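Local coordinates for protein proteolytically activated form of PPO4 Tyrosinase (Agaricus bisporus var. bisporus H97, PDB 4OUA) that catalyses the o-hydroxylation of monophenols and the oxidation of the resulting o-diphenols to o-quinones at a two-copper site, probably as the first step of melanin synthesis, at residues Leu3-Pro8 / Tyr97-Gln102; Leu30-Leu35 / Val161-Leu166; Glu103-Ile108 / Gln121-Leu126; Ala109-Val114 / Thr152-Thr157. All blocks are in the same frame, centred on the assembly; numbering follows the deposited sequence.

Interaction 1. Residues Leu3-Pro8 / Tyr97-Gln102; sequences LATVGP and YEQILQ
The N-terminal loop Leu3-Pro8 is fastened to helix 86-109 of the tyrosinase di-copper domain by the amide of Gln99, an instance of a side chain supplying polar partners to an irregular backbone. With CG anti to the backbone N (chi1 171°) and the chain extended beyond it, Gln99 carries its amide away from the helix into the bend of the loop. OE1 accepts from two successive amides on the same face of its plane: Val6 N at 2.9 Å, in a bent bond, and Gly7 N, also 2.9 Å from Gln99 OE1 but in a straighter one (149°). The other end of the amide adds a weak bond, Gln99 NE2 to Ala4 O, 3.4 Å long. A leucine in place of Gln99 would probably leave Val6 N and Gly7 N without their shared acceptor and let the loop drift from the helix. Van der Waals contacts flank the amide: Leu3 CD1 lies 4.0 Å from Ile100 CD1, and the Pro8 ring meets the polar ends of two helix residues, its CG 3.5 Å from Glu98 OE1 and its CB 3.5 Å from Gln102 OE1. Those ends are held elsewhere, Glu98 by Arg15 and Gln128 N, Gln102 by Thr9 N and Ala123 O. Away from the loop, Leu101 packs on helix 25-39, while Ile100 touches Leu52 of helix 49-54 and Tyr97 stacks with Trp279 of helix 277-295.

Interaction 2. Residues Leu30-Leu35 / Val161-Leu166; sequences LYIRAL and VRNPIL
Val161, near the end of the second strand of a beta hairpin, begins a run of apolar contacts that seats the hairpin and the turn after it on helix 25-39. Its CG2 lies 3.8 Å from Ile32 CG2, the two side chains passing alongside with opposite headings, while CG1 comes near the guanidinium of Arg33. Asn163 then shapes the chain rather than the interface: its OD1 accepts from Ile165 N, 2.9 Å away and above the carbonyl plane, closing an Asx turn, and its ND2 is bound by the carbonyls of Glu142 and Leu146. The turn presents Pro164 to the helix. There the ring edge of CG and CD meets Ile32, with Pro164 CD 3.6 Å from Ile32 CG2, and Pro164 CB comes to 4.1 Å from Leu35 CG. Ile32 can serve several neighbours at once because CG2 stands anti to its backbone N, turned to Val161 and Pro164, while the branch through CG1 (chi1 -58°) sends CD1 toward Ile165. Shortened to an alanine, this position would probably open a gap between helix and turn, taking from Val161 CG2, Pro164 CD and Ile165 CD1 the branches they pack on. Ile165 finishes the series. Its CG1 rests 3.9 Å from Leu35 CD2, and its CD1 is shared between Ile32 CD1, at 3.7 Å, and the rim of the Tyr31 ring, where it lies near the ring plane, 4.0 Å from Tyr31 CE2.

Interaction 3. Residues Glu103-Ile108 / Gln121-Leu126; sequences EAAKGI and QAAEDL
Lys106 and Glu124 approach each other through similar first torsions and different continuations: each places CG anti to its carbonyl carbon (chi1 -74° and -69°), after which the lysine stays extended and runs back toward the N-terminal end of its own helix while the glutamate bends at chi2. The two belong to an antiparallel helical hairpin, in which the short helix 116-125 folds back on the C-terminal part of helix 86-109. The segment axes run at 174° to each other and come within 8.8 Å, a close spacing that small side chains make possible. At the nearest point the CA atoms of Lys106 and Ala123 are 5.6 Å apart. Here Ala123 points its methyl at the facing helix, and Ala123 CB rests 3.6 Å from Ala105 O. The two methyls are also neighbours, Ala105 CB lying 4.3 Å from Ala123 CB, so backbone and methyl groups rather than long side chains fill the middle of the interface. At its outer margin the aliphatic end of the lysine crosses the carboxylate, with Lys106 CE 3.4 Å from Glu124 OE2. The ammonium forms at most a long salt bridge with the same oxygen, and its position is uncertain. Both of these side chains also touch Thr9 of the N-terminal loop. On another side of the hairpin Ala122 packs against Leu30 of helix 25-39. Farther along the second segment, Leu126 holds CG anti to its backbone N and extends back to the first helix, setting CD2 3.5 Å from Ala105 CB.

Interaction 4. Residues Ala109-Val114 / Thr152-Thr157; sequences AKKFTV and TNYDGT. With TEW (6-tungstotellurate(VI)), chain G.
Tyr154 O is the oxygen on which this contact turns, met by three groups of the facing loop, one of them strongly. Thr113 N gives the strong bond, 2.7 Å to Tyr154 O and nearly straight (171°), with the donor almost in line with the carbonyl. Thr113 OG1 adds a weak bond of 3.4 Å to Tyr154 O, and Phe112 CA makes a CH contact with it. The acceptor belongs to a type I beta turn, Asn153 to Gly156, at the tip of the hairpin 148-162; the donors lie in the loop joining helices 86-109 and 116-125. Beside this polar contact the aromatic rings meet edge to face: the edge of Tyr154, led by CD1, stands over the centre of the Phe112 ring, with centroids 5.0 Å apart and planes at 59°. Phe112 also stacks with Trp119, which extends the aromatic packing into helix 116-125. Lys111 runs beside the tyrosine in the same direction, its CB 3.4 Å from Tyr154 CE1, while its ammonium turns off toward Gly107 O in a weak bond. Within the turn, Asp155 OD1 accepts twice on one face of the carboxylate: the bond from Thr157 N closes an Asx turn just before strand 158-162, and the Thr157 hydroxyl adds a second, OG1 2.6 Å from Asp155 OD1. Val114 divides its two methyls between protein and ligand. CG2 touches the turn, 3.4 Å from Asp155 O, whereas CG1, anti to the carbonyl carbon (chi1 -69°), approaches oxygen O16 of the bound 6-tungstotellurate at 3.3 Å.

In the fold
From the N terminus, interaction 1 closes the first loop by laying residues 3-8 on helix 86-109. Interaction 2 crosses it: helix 25-39 begins inside that loop and meets 161-166, well beyond it. Nested within the loop of interaction 2 are the other two, which themselves cross, since 109-114 lies between the segments of interaction 3 while 152-157 comes after both. Interactions 1 and 3 follow in series along helix 86-109. Helix 25-39 touches all the others: Tyr31 meets Leu101, Leu30 meets Ala123, and Arg33 meets Tyr154. Together the contacts tie the N-terminal loop, three helices and the beta hairpin into one block.

Interaction 1. Residues Leu3-Pro8 / Tyr97-Gln102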
# COMPACT_ATOMS: atom_id res chain seq x y z
N LEU A 3 -7.49 17.28 -6.33
CA LEU A 3 -7.95 16.36 -5.29
C LEU A 3 -6.87 16.21 -4.23
O LEU A 3 -6.05 15.29 -4.30
CB LEU A 3 -8.31 15.00 -5.90
CG LEU A 3 -9.22 14.06 -5.10
CD1 LEU A 3 -8.57 13.62 -3.79
CD2 LEU A 3 -10.57 14.72 -4.84
N ALA A 4 -6.86 17.11 -3.26
CA ALA A 4 -5.85 17.09 -2.20
C ALA A 4 -5.94 15.82 -1.37
O ALA A 4 -7.03 15.30 -1.12
CB ALA A 4 -6.00 18.32 -1.32
N THR A 5 -4.79 15.32 -0.93
CA THR A 5 -4.74 14.12 -0.10
C THR A 5 -4.86 14.48 1.37
O THR A 5 -3.87 14.74 2.04
CB THR A 5 -3.44 13.32 -0.33
OG1 THR A 5 -3.36 12.90 -1.69
CG2 THR A 5 -3.40 12.10 0.58
N VAL A 6 -6.09 14.48 1.87
CA VAL A 6 -6.37 14.87 3.25
C VAL A 6 -6.59 13.67 4.16
O VAL A 6 -6.66 13.81 5.38
CB VAL A 6 -7.60 15.79 3.33
CG1 VAL A 6 -7.30 17.14 2.68
CG2 VAL A 6 -8.80 15.12 2.68
N GLY A 7 -6.70 12.49 3.56
CA GLY A 7 -6.91 11.27 4.32
C GLY A 7 -8.38 11.01 4.59
O GLY A 7 -9.23 11.83 4.25
N PRO A 8 -8.68 9.87 5.22
CA PRO A 8 -10.06 9.47 5.51
C PRO A 8 -10.72 10.36 6.56
O PRO A 8 -10.11 11.32 7.03
CB PRO A 8 -9.90 8.04 6.04
CG PRO A 8 -8.53 8.01 6.63
CD PRO A 8 -7.70 8.90 5.74
N TYR A 97 -5.32 6.71 -1.40
CA TYR A 97 -6.06 5.50 -1.75
C TYR A 97 -7.12 5.19 -0.71
O TYR A 97 -8.29 4.99 -1.03
CB TYR A 97 -5.11 4.32 -1.91
CG TYR A 97 -5.79 3.05 -2.37
CD1 TYR A 97 -6.02 2.82 -3.72
CD2 TYR A 97 -6.21 2.09 -1.46
CE1 TYR A 97 -6.64 1.66 -4.16
CE2 TYR A 97 -6.83 0.93 -1.89
CZ TYR A 97 -7.04 0.72 -3.23
OH TYR A 97 -7.66 -0.43 -3.65
N GLU A 98 -6.69 5.13 0.55
CA GLU A 98 -7.59 4.90 1.67
C GLU A 98 -8.69 5.95 1.72
O GLU A 98 -9.84 5.64 2.03
CB GLU A 98 -6.81 4.89 2.98
CG GLU A 98 -7.65 4.62 4.21
CD GLU A 98 -6.85 4.73 5.50
OE1 GLU A 98 -6.12 5.73 5.67
OE2 GLU A 98 -6.95 3.80 6.34
N GLN A 99 -8.33 7.19 1.40
CA GLN A 99 -9.28 8.29 1.35
C GLN A 99 -10.35 8.05 0.28
O GLN A 99 -11.54 8.00 0.57
CB GLN A 99 -8.56 9.61 1.09
CG GLN A 99 -9.48 10.79 0.81
CD GLN A 99 -8.72 12.02 0.37
OE1 GLN A 99 -7.57 12.24 0.76
NE2 GLN A 99 -9.35 12.84 -0.47
N ILE A 100 -9.90 7.90 -0.96
CA ILE A 100 -10.79 7.66 -2.08
C ILE A 100 -11.60 6.38 -1.89
O ILE A 100 -12.78 6.33 -2.24
CB ILE A 100 -10.02 7.56 -3.41
CG1 ILE A 100 -9.37 8.90 -3.74
CG2 ILE A 100 -10.94 7.11 -4.53
CD1 ILE A 100 -10.36 10.04 -3.86
N LEU A 101 -10.97 5.36 -1.32
CA LEU A 101 -11.62 4.08 -1.11
C LEU A 101 -12.74 4.17 -0.08
O LEU A 101 -13.75 3.48 -0.19
CB LEU A 101 -10.60 3.02 -0.68
CG LEU A 101 -11.12 1.58 -0.64
CD1 LEU A 101 -11.66 1.18 -2.00
CD2 LEU A 101 -10.01 0.64 -0.20
N GLN A 102 -12.56 5.03 0.92
CA GLN A 102 -13.59 5.26 1.92
C GLN A 102 -14.77 6.01 1.31
O GLN A 102 -15.93 5.70 1.58
CB GLN A 102 -13.05 6.04 3.11
CG GLN A 102 -14.07 6.22 4.23
CD GLN A 102 -13.70 7.32 5.20
OE1 GLN A 102 -13.19 8.37 4.81
NE2 GLN A 102 -13.96 7.09 6.48

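Interaction 2. Residues Leu30-Leu35 / Val161-Leu166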
# COMPACT_ATOMS: atom_id res chain seq x y z
N LEU A 30 -18.00 -3.75 2.94
CA LEU A 30 -17.79 -2.40 2.44
C LEU A 30 -16.55 -2.33 1.56
O LEU A 30 -16.51 -1.57 0.59
CB LEU A 30 -17.66 -1.41 3.60
CG LEU A 30 -18.95 -1.05 4.33
CD1 LEU A 30 -18.68 -0.04 5.44
CD2 LEU A 30 -19.98 -0.51 3.35
N TYR A 31 -15.55 -3.13 1.89
CA TYR A 31 -14.29 -3.14 1.15
C TYR A 31 -14.48 -3.79 -0.22
O TYR A 31 -13.98 -3.29 -1.23
CB TYR A 31 -13.21 -3.87 1.94
CG TYR A 31 -11.82 -3.68 1.38
CD1 TYR A 31 -11.09 -2.53 1.63
CD2 TYR A 31 -11.23 -4.67 0.59
CE1 TYR A 31 -9.82 -2.35 1.12
CE2 TYR A 31 -9.95 -4.50 0.07
CZ TYR A 31 -9.26 -3.34 0.34
OH TYR A 31 -7.99 -3.16 -0.17
N ILE A 32 -15.21 -4.90 -0.26
CA ILE A 32 -15.48 -5.61 -1.50
C ILE A 32 -16.36 -4.78 -2.44
O ILE A 32 -16.19 -4.80 -3.65
CB ILE A 32 -16.16 -6.97 -1.25
CG1 ILE A 32 -15.28 -7.85 -0.35
CG2 ILE A 32 -16.46 -7.67 -2.56
CD1 ILE A 32 -13.94 -8.18 -0.95
N ARG A 33 -17.31 -4.06 -1.86
CA ARG A 33 -18.20 -3.20 -2.64
C ARG A 33 -17.46 -1.97 -3.16
O ARG A 33 -17.55 -1.65 -4.35
CB ARG A 33 -19.40 -2.77 -1.80
CG ARG A 33 -20.37 -3.89 -1.46
CD ARG A 33 -20.94 -4.53 -2.72
NE ARG A 33 -22.15 -5.30 -2.44
CZ ARG A 33 -22.80 -6.02 -3.35
NH1 ARG A 33 -22.36 -6.08 -4.60
NH2 ARG A 33 -23.89 -6.69 -3.01
N ALA A 34 -16.73 -1.30 -2.28
CA ALA A 34 -16.05 -0.06 -2.63
C ALA A 34 -14.91 -0.30 -3.60
O ALA A 34 -14.65 0.50 -4.49
CB ALA A 34 -15.55 0.64 -1.38
N LEU A 35 -14.21 -1.42 -3.41
CA LEU A 35 -13.10 -1.77 -4.28
C LEU A 35 -13.58 -2.10 -5.69
O LEU A 35 -12.96 -1.71 -6.68
CB LEU A 35 -12.32 -2.96 -3.70
CG LEU A 35 -11.08 -3.39 -4.48
CD1 LEU A 35 -10.12 -2.22 -4.67
CD2 LEU A 35 -10.39 -4.54 -3.76
N VAL A 161 -20.30 -12.61 -4.09
CA VAL A 161 -19.97 -11.89 -5.31
C VAL A 161 -18.52 -12.15 -5.68
O VAL A 161 -17.74 -12.63 -4.86
CB VAL A 161 -20.20 -10.38 -5.16
CG1 VAL A 161 -21.63 -10.10 -4.72
CG2 VAL A 161 -19.22 -9.79 -4.15
N ARG A 162 -18.16 -11.83 -6.92
CA ARG A 162 -16.80 -12.08 -7.39
C ARG A 162 -15.79 -11.23 -6.62
O ARG A 162 -16.08 -10.09 -6.24
CB ARG A 162 -16.68 -11.82 -8.90
CG ARG A 162 -16.94 -10.38 -9.33
CD ARG A 162 -16.95 -10.29 -10.85
NE ARG A 162 -17.01 -8.91 -11.34
CZ ARG A 162 -18.10 -8.16 -11.32
NH1 ARG A 162 -19.23 -8.64 -10.82
NH2 ARG A 162 -18.06 -6.92 -11.78
N ASN A 163 -14.61 -11.80 -6.38
CA ASN A 163 -13.59 -11.16 -5.56
C ASN A 163 -12.77 -10.15 -6.34
O ASN A 163 -12.01 -10.52 -7.24
CB ASN A 163 -12.68 -12.22 -4.95
CG ASN A 163 -11.84 -11.69 -3.81
OD1 ASN A 163 -11.75 -10.48 -3.60
ND2 ASN A 163 -11.23 -12.59 -3.06
N PRO A 164 -12.90 -8.86 -6.00
CA PRO A 164 -12.14 -7.78 -6.65
C PRO A 164 -10.72 -7.67 -6.11
O PRO A 164 -9.92 -6.91 -6.65
CB PRO A 164 -12.96 -6.53 -6.31
CG PRO A 164 -13.56 -6.85 -4.98
CD PRO A 164 -13.85 -8.33 -4.99
N ILE A 165 -10.41 -8.43 -5.07
CA ILE A 165 -9.10 -8.37 -4.43
C ILE A 165 -8.06 -9.18 -5.21
O ILE A 165 -6.87 -8.87 -5.17
CB ILE A 165 -9.16 -8.89 -2.98
CG1 ILE A 165 -10.13 -8.04 -2.16
CG2 ILE A 165 -7.78 -8.87 -2.35
CD1 ILE A 165 -10.21 -8.44 -0.70
N LEU A 166 -8.51 -10.21 -5.92
CA LEU A 166 -7.60 -11.07 -6.67
C LEU A 166 -6.88 -10.34 -7.80
O LEU A 166 -5.67 -10.46 -7.96
CB LEU A 166 -8.35 -12.28 -7.23
CG LEU A 166 -8.88 -13.30 -6.23
CD1 LEU A 166 -9.41 -14.53 -6.94
CD2 LEU A 166 -7.80 -13.69 -5.23

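Interaction 3. Residues Glu103-Ile108 / Gln121-Leu126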
# COMPACT_ATOMS: atom_id res chain seq x y z
N GLU A 103 -14.46 7.01 0.49
CA GLU A 103 -15.47 7.84 -0.15
C GLU A 103 -16.46 6.99 -0.94
O GLU A 103 -17.66 7.24 -0.93
CB GLU A 103 -14.82 8.88 -1.07
CG GLU A 103 -15.76 9.97 -1.54
CD GLU A 103 -15.04 11.08 -2.30
OE1 GLU A 103 -15.38 12.26 -2.08
OE2 GLU A 103 -14.13 10.76 -3.10
N ALA A 104 -15.94 5.96 -1.60
CA ALA A 104 -16.78 5.02 -2.32
C ALA A 104 -17.59 4.18 -1.33
O ALA A 104 -18.74 3.82 -1.60
CB ALA A 104 -15.94 4.12 -3.21
N ALA A 105 -16.98 3.88 -0.19
CA ALA A 105 -17.62 3.06 0.83
C ALA A 105 -18.77 3.79 1.51
O ALA A 105 -19.68 3.17 2.05
CB ALA A 105 -16.60 2.61 1.87
N LYS A 106 -18.73 5.12 1.48
CA LYS A 106 -19.80 5.93 2.03
C LYS A 106 -21.06 5.82 1.18
O LYS A 106 -22.16 5.64 1.69
CB LYS A 106 -19.38 7.40 2.14
CG LYS A 106 -18.40 7.68 3.27
CD LYS A 106 -18.01 9.15 3.30
CE LYS A 106 -17.11 9.45 4.48
NZ LYS A 106 -16.68 10.88 4.49
N GLY A 107 -20.88 5.92 -0.14
CA GLY A 107 -21.98 5.77 -1.07
C GLY A 107 -22.54 4.37 -1.02
O GLY A 107 -23.73 4.15 -1.24
N ILE A 108 -21.67 3.41 -0.72
CA ILE A 108 -22.08 2.02 -0.57
C ILE A 108 -22.98 1.85 0.65
O ILE A 108 -23.99 1.15 0.60
CB ILE A 108 -20.87 1.08 -0.44
CG1 ILE A 108 -20.03 1.12 -1.72
CG2 ILE A 108 -21.33 -0.34 -0.15
CD1 ILE A 108 -20.78 0.73 -2.97
N GLN A 121 -21.49 4.13 9.92
CA GLN A 121 -20.42 4.22 10.91
C GLN A 121 -19.24 3.33 10.53
O GLN A 121 -18.08 3.70 10.73
CB GLN A 121 -20.93 3.84 12.30
CG GLN A 121 -19.88 3.95 13.39
CD GLN A 121 -19.39 5.37 13.58
OE1 GLN A 121 -20.10 6.22 14.11
NE2 GLN A 121 -18.16 5.64 13.14
N ALA A 122 -19.55 2.16 9.97
CA ALA A 122 -18.52 1.23 9.54
C ALA A 122 -17.67 1.84 8.43
O ALA A 122 -16.45 1.65 8.40
CB ALA A 122 -19.14 -0.08 9.07
N ALA A 123 -18.31 2.56 7.53
CA ALA A 123 -17.61 3.25 6.45
C ALA A 123 -16.72 4.34 7.03
O ALA A 123 -15.61 4.58 6.53
CB ALA A 123 -18.60 3.84 5.46
N GLU A 124 -17.20 4.99 8.09
CA GLU A 124 -16.44 6.03 8.77
C GLU A 124 -15.19 5.46 9.44
O GLU A 124 -14.16 6.12 9.51
CB GLU A 124 -17.32 6.73 9.81
CG GLU A 124 -18.43 7.57 9.21
CD GLU A 124 -17.90 8.81 8.52
OE1 GLU A 124 -16.85 9.33 8.94
OE2 GLU A 124 -18.55 9.27 7.55
N ASP A 125 -15.30 4.22 9.93
CA ASP A 125 -14.18 3.57 10.60
C ASP A 125 -13.30 2.80 9.62
O ASP A 125 -12.23 2.32 9.99
CB ASP A 125 -14.69 2.62 11.69
CG ASP A 125 -15.50 3.33 12.76
OD1 ASP A 125 -15.35 4.56 12.90
OD2 ASP A 125 -16.29 2.66 13.45
N LEU A 126 -13.77 2.67 8.38
CA LEU A 126 -13.07 1.87 7.39
C LEU A 126 -11.68 2.42 7.08
O LEU A 126 -11.51 3.60 6.77
CB LEU A 126 -13.89 1.79 6.10
CG LEU A 126 -13.26 0.92 5.00
CD1 LEU A 126 -13.02 -0.49 5.51
CD2 LEU A 126 -14.14 0.91 3.76

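Interaction 4. Residues Ala109-Val114 / Thr152-Thr157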
# COMPACT_ATOMS: atom_id res chain seq x y z
N ALA A 109 -22.60 2.51 1.74
CA ALA A 109 -23.31 2.38 3.01
C ALA A 109 -24.71 3.00 2.95
O ALA A 109 -25.52 2.80 3.86
CB ALA A 109 -22.50 3.02 4.13
N LYS A 110 -24.98 3.75 1.89
CA LYS A 110 -26.29 4.38 1.71
C LYS A 110 -27.23 3.48 0.93
O LYS A 110 -28.44 3.70 0.91
CB LYS A 110 -26.14 5.73 1.00
CG LYS A 110 -25.22 6.70 1.72
CD LYS A 110 -25.58 6.81 3.19
CE LYS A 110 -24.54 7.62 3.96
NZ LYS A 110 -24.82 7.63 5.42
N LYS A 111 -26.68 2.46 0.28
CA LYS A 111 -27.48 1.53 -0.51
C LYS A 111 -28.11 0.46 0.37
O LYS A 111 -29.03 -0.24 -0.05
CB LYS A 111 -26.62 0.88 -1.60
CG LYS A 111 -26.05 1.85 -2.62
CD LYS A 111 -25.31 1.11 -3.72
CE LYS A 111 -24.67 2.08 -4.69
NZ LYS A 111 -23.68 2.96 -4.01
N PHE A 112 -27.60 0.32 1.59
CA PHE A 112 -28.15 -0.65 2.53
C PHE A 112 -29.53 -0.20 2.98
O PHE A 112 -29.76 0.97 3.26
CB PHE A 112 -27.22 -0.83 3.73
CG PHE A 112 -25.97 -1.60 3.42
CD1 PHE A 112 -24.82 -0.94 3.00
CD2 PHE A 112 -25.94 -2.98 3.55
CE1 PHE A 112 -23.67 -1.65 2.71
CE2 PHE A 112 -24.79 -3.69 3.26
CZ PHE A 112 -23.65 -3.02 2.84
N THR A 113 -30.46 -1.15 3.04
CA THR A 113 -31.84 -0.86 3.40
C THR A 113 -32.06 -0.96 4.91
O THR A 113 -32.99 -0.36 5.46
CB THR A 113 -32.82 -1.81 2.69
OG1 THR A 113 -32.54 -1.82 1.29
CG2 THR A 113 -34.26 -1.36 2.92
N VAL A 114 -31.19 -1.71 5.57
CA VAL A 114 -31.28 -1.89 7.01
C VAL A 114 -29.95 -1.58 7.69
O VAL A 114 -28.89 -1.77 7.11
CB VAL A 114 -31.71 -3.33 7.37
CG1 VAL A 114 -33.16 -3.56 6.96
CG2 VAL A 114 -30.79 -4.33 6.69
N THR A 152 -22.37 -9.27 3.00
CA THR A 152 -23.76 -9.01 3.37
C THR A 152 -24.42 -8.14 2.32
O THR A 152 -23.89 -7.09 1.94
CB THR A 152 -23.86 -8.33 4.75
OG1 THR A 152 -23.41 -9.23 5.76
CG2 THR A 152 -25.29 -7.93 5.04
N ASN A 153 -25.57 -8.58 1.83
CA ASN A 153 -26.29 -7.83 0.80
C ASN A 153 -26.97 -6.59 1.38
O ASN A 153 -27.06 -6.44 2.60
CB ASN A 153 -27.32 -8.73 0.12
CG ASN A 153 -27.50 -8.39 -1.34
OD1 ASN A 153 -27.09 -7.31 -1.80
ND2 ASN A 153 -28.10 -9.30 -2.10
N TYR A 154 -27.44 -5.72 0.50
CA TYR A 154 -28.01 -4.44 0.92
C TYR A 154 -29.31 -4.60 1.70
O TYR A 154 -29.84 -3.63 2.24
CB TYR A 154 -28.23 -3.53 -0.29
CG TYR A 154 -26.96 -3.22 -1.05
CD1 TYR A 154 -26.03 -2.33 -0.55
CD2 TYR A 154 -26.71 -3.82 -2.28
CE1 TYR A 154 -24.87 -2.04 -1.25
CE2 TYR A 154 -25.55 -3.53 -2.99
CZ TYR A 154 -24.64 -2.64 -2.47
OH TYR A 154 -23.48 -2.36 -3.17
N ASP A 155 -29.83 -5.82 1.75
CA ASP A 155 -31.04 -6.10 2.51
C ASP A 155 -30.72 -6.84 3.81
O ASP A 155 -31.58 -6.99 4.67
CB ASP A 155 -32.03 -6.92 1.67
CG ASP A 155 -31.36 -8.08 0.94
OD1 ASP A 155 -30.35 -8.60 1.46
OD2 ASP A 155 -31.85 -8.46 -0.14
N GLY A 156 -29.48 -7.29 3.94
CA GLY A 156 -29.04 -7.96 5.15
C GLY A 156 -28.70 -9.42 4.93
O GLY A 156 -28.01 -10.04 5.74
N THR A 157 -29.20 -9.98 3.83
CA THR A 157 -28.94 -11.38 3.50
C THR A 157 -27.50 -11.57 3.04
O THR A 157 -26.88 -10.65 2.51
CB THR A 157 -29.89 -11.88 2.40
OG1 THR A 157 -29.70 -11.12 1.20
CG2 THR A 157 -31.34 -11.75 2.84
O1 TEW G . -30.99 -2.13 12.77
O2 TEW G . -33.35 -1.18 13.24
O3 TEW G . -31.68 -2.51 15.21
O4 TEW G . -33.31 -3.32 11.91
O5 TEW G . -34.11 -3.61 14.63
O6 TEW G . -31.84 -4.79 13.64
O7 TEW G . -30.94 -0.05 14.31
O8 TEW G . -29.18 -3.55 14.50
O9 TEW G . -29.38 -1.49 16.33
O10 TEW G . -28.62 -0.97 13.70
O11 TEW G . -32.57 1.34 12.39
O12 TEW G . -30.18 0.52 11.87
O13 TEW G . -32.39 -0.75 10.82
O14 TEW G . -34.74 0.07 11.11
O15 TEW G . -35.85 -2.24 12.09
O16 TEW G . -34.53 -2.35 9.68
O17 TEW G . -30.11 2.47 13.49
O18 TEW G . -27.58 1.44 12.77
O19 TEW G . -28.56 1.30 15.34
O20 TEW G . -31.66 1.98 10.09
O21 TEW G . -29.50 3.23 10.89
O22 TEW G . -31.85 4.09 12.02
O23 TEW G . -34.30 2.65 10.43
O31 TEW G . -33.62 0.69 8.61
TE1 TEW G . -31.73 -0.37 12.58
W1 TEW G . -32.67 -3.29 13.73
W2 TEW G . -29.88 -1.98 14.76
W3 TEW G . -34.38 -1.79 11.31
W4 TEW G . -28.93 0.91 13.69
W5 TEW G . -30.91 2.68 11.74
W6 TEW G . -33.40 1.17 10.26